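Local structure of VP4 protein (Tellina virus 1, 3P06) at residues 77-89 and 177-189. The protein is a birnavirus serine protease that probably cuts the viral polyprotein into its final products, here trapped as an intramolecular acyl-enzyme. Sequence-based numbering, arbitrary orientation.
Sequences TVLPVVQATATSI and PWRKPMVTFSSGK. With BME (beta-mercaptoethanol), chain F.
Ala84 and Val183 form an antiparallel hydrogen-bonded pair. Ala84 N donates to Val183 O at 2.9 Å, and Val183 N returns a bond to Ala84 O at 3.0 Å. This pair makes 183-184 the outermost strand, within this chain, of a four-stranded antiparallel sheet. Phe185 N to Val82 O (2.8 Å) continues the pairing just past the strand. The contact joins strand 83-84 to a late segment of the Peptidase S50 chain. The side chain of Phe185 lies about 10 Å from that of Lys141, a predicted active-site residue.

Aromatic contact follows at Trp178. Thr85 C and Ala86 N lie over one face of its indole, and Ala86 CB makes a CH-pi contact 3.8 Å from the centroid of the five-membered ring. With chi1 at -82°, CG lies anti to the carbonyl carbon, which helps put that face against the backbone.

Among apolar contacts, Ala84 CB meets Val183 CG2 at 4.1 Å and Val81 CG2 meets Phe185 CD2 at 4.2 Å. Val82 CG1 touches Ser187 CB at 3.6 Å, and Gln83 CG lies beside Thr184 CG2 at 3.8 Å. The side chains of Ala84 and Val183 both touch Leu11 of strand 9-18.

One water links Ala86 N to Pro181 O. With Trp178 NE1 bonded to Thr118 O, the indole face holds the loop beyond the strand pair against Thr85 and Ala86.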
loop_
_atom_site.group_PDB
_atom_site.type_symbol
_atom_site.label_atom_id
_atom_site.label_comp_id
_atom_site.label_asym_id
_atom_site.label_seq_id
_atom_site.Cartn_x
_atom_site.Cartn_y
_atom_site.Cartn_z
ATOM N N THR A 77 -1.694 -9.029 -2.664
ATOM C CA THR A 77 -0.346 -8.926 -3.213
ATOM C C THR A 77 -0.018 -7.453 -3.143
ATOM O O THR A 77 -0.860 -6.662 -3.546
ATOM C CB THR A 77 -0.331 -9.380 -4.678
ATOM O OG1 THR A 77 -0.777 -10.738 -4.698
ATOM C CG2 THR A 77 1.155 -9.287 -5.325
ATOM N N VAL A 78 1.172 -7.095 -2.605
ATOM C CA VAL A 78 1.589 -5.708 -2.516
ATOM C C VAL A 78 2.506 -5.484 -3.694
ATOM O O VAL A 78 3.541 -6.177 -3.812
ATOM C CB VAL A 78 2.274 -5.468 -1.135
ATOM C CG1 VAL A 78 2.519 -4.053 -0.910
ATOM C CG2 VAL A 78 1.244 -5.902 -0.006
ATOM N N LEU A 79 2.134 -4.572 -4.603
ATOM C CA LEU A 79 2.928 -4.405 -5.841
ATOM C C LEU A 79 3.244 -2.944 -5.980
ATOM O O LEU A 79 2.428 -2.110 -5.647
ATOM C CB LEU A 79 2.090 -4.862 -7.081
ATOM C CG LEU A 79 1.887 -6.374 -7.247
ATOM C CD1 LEU A 79 0.905 -6.648 -8.409
ATOM C CD2 LEU A 79 3.231 -7.094 -7.546
ATOM N N PRO A 80 4.418 -2.625 -6.486
ATOM C CA PRO A 80 4.637 -1.249 -6.844
ATOM C C PRO A 80 3.724 -0.785 -8.008
ATOM O O PRO A 80 3.486 -1.556 -8.927
ATOM C CB PRO A 80 6.061 -1.240 -7.374
ATOM C CG PRO A 80 6.350 -2.633 -7.842
ATOM C CD PRO A 80 5.487 -3.544 -6.935
ATOM N N VAL A 81 3.332 0.490 -8.036
ATOM C CA VAL A 81 2.503 0.985 -9.144
ATOM C C VAL A 81 3.020 2.329 -9.555
ATOM O O VAL A 81 3.465 3.137 -8.697
ATOM C CB VAL A 81 1.004 1.069 -8.767
ATOM C CG1 VAL A 81 0.484 -0.309 -8.304
ATOM C CG2 VAL A 81 0.739 2.096 -7.677
ATOM N N VAL A 82 3.027 2.594 -10.854
ATOM C CA VAL A 82 3.425 3.939 -11.281
ATOM C C VAL A 82 2.202 4.722 -11.733
ATOM O O VAL A 82 2.298 5.942 -11.990
ATOM C CB VAL A 82 4.534 3.908 -12.407
ATOM C CG1 VAL A 82 5.893 3.456 -11.807
ATOM C CG2 VAL A 82 4.161 3.001 -13.643
ATOM N N GLN A 83 1.071 4.009 -11.901
ATOM C CA GLN A 83 -0.202 4.630 -12.290
ATOM C C GLN A 83 -1.311 3.865 -11.674
ATOM O O GLN A 83 -1.200 2.644 -11.565
ATOM C CB GLN A 83 -0.493 4.658 -13.817
ATOM C CG GLN A 83 0.485 5.490 -14.572
ATOM C CD GLN A 83 0.202 5.550 -16.069
ATOM O OE1 GLN A 83 -0.812 5.065 -16.552
ATOM N NE2 GLN A 83 1.107 6.183 -16.798
ATOM N N ALA A 84 -2.370 4.556 -11.270
ATOM C CA ALA A 84 -3.570 3.871 -10.780
ATOM C C ALA A 84 -4.838 4.582 -11.211
ATOM O O ALA A 84 -4.855 5.842 -11.325
ATOM C CB ALA A 84 -3.526 3.719 -9.219
ATOM N N THR A 85 -5.894 3.794 -11.445
ATOM C CA THR A 85 -7.210 4.339 -11.695
ATOM C C THR A 85 -8.143 3.618 -10.719
ATOM O O THR A 85 -7.675 2.767 -9.959
ATOM C CB THR A 85 -7.717 4.124 -13.184
ATOM O OG1 THR A 85 -7.924 2.711 -13.441
ATOM C CG2 THR A 85 -6.717 4.726 -14.231
ATOM N N ALA A 86 -9.438 3.936 -10.750
ATOM C CA ALA A 86 -10.437 3.164 -9.955
ATOM C C ALA A 86 -10.393 1.629 -10.175
ATOM O O ALA A 86 -10.730 0.838 -9.261
ATOM C CB ALA A 86 -11.836 3.727 -10.182
ATOM N N THR A 87 -9.915 1.186 -11.345
ATOM C CA THR A 87 -10.003 -0.241 -11.667
ATOM C C THR A 87 -8.781 -0.841 -12.335
ATOM O O THR A 87 -8.809 -2.009 -12.778
ATOM C CB THR A 87 -11.248 -0.564 -12.620
ATOM O OG1 THR A 87 -11.057 0.123 -13.865
ATOM C CG2 THR A 87 -12.533 -0.110 -12.003
ATOM N N SER A 88 -7.699 -0.084 -12.421
ATOM C CA SER A 88 -6.489 -0.645 -13.010
ATOM C C SER A 88 -5.235 -0.052 -12.429
ATOM O O SER A 88 -5.263 1.081 -11.863
ATOM C CB SER A 88 -6.522 -0.425 -14.544
ATOM O OG SER A 88 -6.362 0.951 -14.740
ATOM N N ILE A 89 -4.128 -0.780 -12.573
ATOM C CA ILE A 89 -2.866 -0.210 -12.201
ATOM C C ILE A 89 -1.825 -0.498 -13.244
ATOM O O ILE A 89 -1.959 -1.431 -14.005
ATOM C CB ILE A 89 -2.327 -0.810 -10.845
ATOM C CG1 ILE A 89 -2.272 -2.366 -10.923
ATOM C CG2 ILE A 89 -3.219 -0.345 -9.741
ATOM C CD1 ILE A 89 -1.944 -3.068 -9.595
ATOM N N PRO A 177 -14.762 8.769 -4.052
ATOM C CA PRO A 177 -14.850 8.823 -5.517
ATOM C C PRO A 177 -13.587 9.481 -6.084
ATOM O O PRO A 177 -12.915 10.251 -5.395
ATOM C CB PRO A 177 -16.120 9.681 -5.791
ATOM C CG PRO A 177 -16.438 10.349 -4.496
ATOM C CD PRO A 177 -15.733 9.661 -3.379
ATOM N N TRP A 178 -13.286 9.162 -7.329
ATOM C CA TRP A 178 -12.083 9.640 -8.028
ATOM C C TRP A 178 -12.319 11.089 -8.467
ATOM O O TRP A 178 -13.213 11.347 -9.313
ATOM C CB TRP A 178 -11.776 8.690 -9.223
ATOM C CG TRP A 178 -11.048 7.512 -8.664
ATOM C CD1 TRP A 178 -11.570 6.562 -7.790
ATOM C CD2 TRP A 178 -9.626 7.229 -8.761
ATOM N NE1 TRP A 178 -10.561 5.672 -7.405
ATOM C CE2 TRP A 178 -9.366 6.074 -7.960
ATOM C CE3 TRP A 178 -8.553 7.825 -9.453
ATOM C CZ2 TRP A 178 -8.073 5.504 -7.851
ATOM C CZ3 TRP A 178 -7.262 7.281 -9.319
ATOM C CH2 TRP A 178 -7.031 6.121 -8.532
ATOM N N ARG A 179 -11.542 12.033 -7.932
ATOM C CA ARG A 179 -11.706 13.437 -8.356
ATOM C C ARG A 179 -10.945 13.711 -9.678
ATOM O O ARG A 179 -11.137 14.734 -10.318
ATOM C CB ARG A 179 -11.271 14.419 -7.256
ATOM C CG ARG A 179 -12.032 14.304 -5.916
ATOM C CD ARG A 179 -13.456 14.812 -6.036
ATOM N NE ARG A 179 -14.276 14.337 -4.922
ATOM C CZ ARG A 179 -15.551 14.654 -4.729
ATOM N NH1 ARG A 179 -16.188 15.463 -5.567
ATOM N NH2 ARG A 179 -16.192 14.150 -3.690
ATOM N N LYS A 180 -10.089 12.796 -10.096
ATOM C CA LYS A 180 -9.555 12.866 -11.460
ATOM C C LYS A 180 -9.381 11.443 -11.990
ATOM O O LYS A 180 -9.578 10.498 -11.248
ATOM C CB LYS A 180 -8.247 13.679 -11.521
ATOM C CG LYS A 180 -7.162 13.085 -10.661
ATOM C CD LYS A 180 -6.004 14.058 -10.576
ATOM C CE LYS A 180 -5.059 13.590 -9.506
ATOM N NZ LYS A 180 -3.797 14.341 -9.681
ATOM N N PRO A 181 -9.102 11.283 -13.291
ATOM C CA PRO A 181 -9.184 9.910 -13.812
ATOM C C PRO A 181 -8.077 8.955 -13.361
ATOM O O PRO A 181 -8.276 7.738 -13.350
ATOM C CB PRO A 181 -9.148 10.106 -15.371
ATOM C CG PRO A 181 -8.729 11.525 -15.599
ATOM C CD PRO A 181 -9.228 12.278 -14.371
HETATM N N MSE A 182 -6.934 9.498 -12.982
HETATM C CA MSE A 182 -5.719 8.670 -12.797
HETATM C C MSE A 182 -4.738 9.440 -11.917
HETATM O O MSE A 182 -4.756 10.676 -11.939
HETATM C CB MSE A 182 -5.087 8.438 -14.163
HETATM C CG MSE A 182 -3.786 7.646 -14.241
HETATM SE SE MSE A 182 -2.873 8.042 -15.999
HETATM C CE MSE A 182 -4.362 8.385 -17.220
ATOM N N VAL A 183 -3.934 8.709 -11.140
ATOM C CA VAL A 183 -2.839 9.279 -10.398
ATOM C C VAL A 183 -1.599 8.609 -10.915
ATOM O O VAL A 183 -1.600 7.401 -11.280
ATOM C CB VAL A 183 -2.957 9.124 -8.793
ATOM C CG1 VAL A 183 -4.002 10.119 -8.250
ATOM C CG2 VAL A 183 -3.325 7.686 -8.329
ATOM N N THR A 184 -0.516 9.366 -10.983
ATOM C CA THR A 184 0.720 8.717 -11.366
ATOM C C THR A 184 1.802 8.932 -10.278
ATOM O O THR A 184 1.714 9.889 -9.493
ATOM C CB THR A 184 1.171 9.201 -12.713
ATOM O OG1 THR A 184 1.552 10.569 -12.570
ATOM C CG2 THR A 184 0.014 9.127 -13.736
ATOM N N PHE A 185 2.811 8.063 -10.249
ATOM C CA PHE A 185 3.858 8.119 -9.217
ATOM C C PHE A 185 5.191 7.869 -9.868
ATOM O O PHE A 185 5.220 7.269 -10.950
ATOM C CB PHE A 185 3.612 7.053 -8.173
ATOM C CG PHE A 185 2.274 7.123 -7.553
ATOM C CD1 PHE A 185 2.014 8.046 -6.498
ATOM C CD2 PHE A 185 1.251 6.293 -8.010
ATOM C CE1 PHE A 185 0.716 8.137 -5.918
ATOM C CE2 PHE A 185 -0.044 6.350 -7.401
ATOM C CZ PHE A 185 -0.300 7.289 -6.371
ATOM N N SER A 186 6.289 8.341 -9.245
ATOM C CA SER A 186 7.656 8.049 -9.686
ATOM C C SER A 186 8.005 6.611 -9.296
ATOM O O SER A 186 7.469 6.055 -8.306
ATOM C CB SER A 186 8.690 8.975 -8.990
ATOM O OG SER A 186 8.764 10.226 -9.652
ATOM N N SER A 187 8.924 6.019 -10.038
ATOM C CA SER A 187 9.433 4.724 -9.614
ATOM C C SER A 187 10.878 4.843 -9.131
ATOM O O SER A 187 11.549 5.827 -9.402
ATOM C CB SER A 187 9.321 3.707 -10.747
ATOM O OG SER A 187 9.820 4.255 -11.961
ATOM N N GLY A 188 11.345 3.840 -8.401
ATOM C CA GLY A 188 12.747 3.785 -8.032
ATOM C C GLY A 188 13.240 2.360 -8.010
ATOM O O GLY A 188 12.461 1.395 -8.035
ATOM N N LYS A 189 14.547 2.209 -7.942
ATOM C CA LYS A 189 15.088 0.883 -7.819
ATOM C C LYS A 189 15.621 0.707 -6.379
ATOM O O LYS A 189 16.144 -0.371 -6.013
ATOM C CB LYS A 189 16.177 0.677 -8.880
ATOM C CG LYS A 189 16.535 -0.758 -9.159
ATOM C CD LYS A 189 17.356 -0.856 -10.447
ATOM C CE LYS A 189 18.448 -1.890 -10.297
ATOM N NZ LYS A 189 19.251 -1.982 -11.556
HETATM C C1 BME F . 7.521 1.834 -8.034
HETATM C C2 BME F . 7.137 2.724 -6.826
HETATM O O1 BME F . 8.898 1.942 -8.478
HETATM S S2 BME F . 5.935 4.030 -7.407
HETATM O O HOH W 1 -10.384 6.177 -12.371
#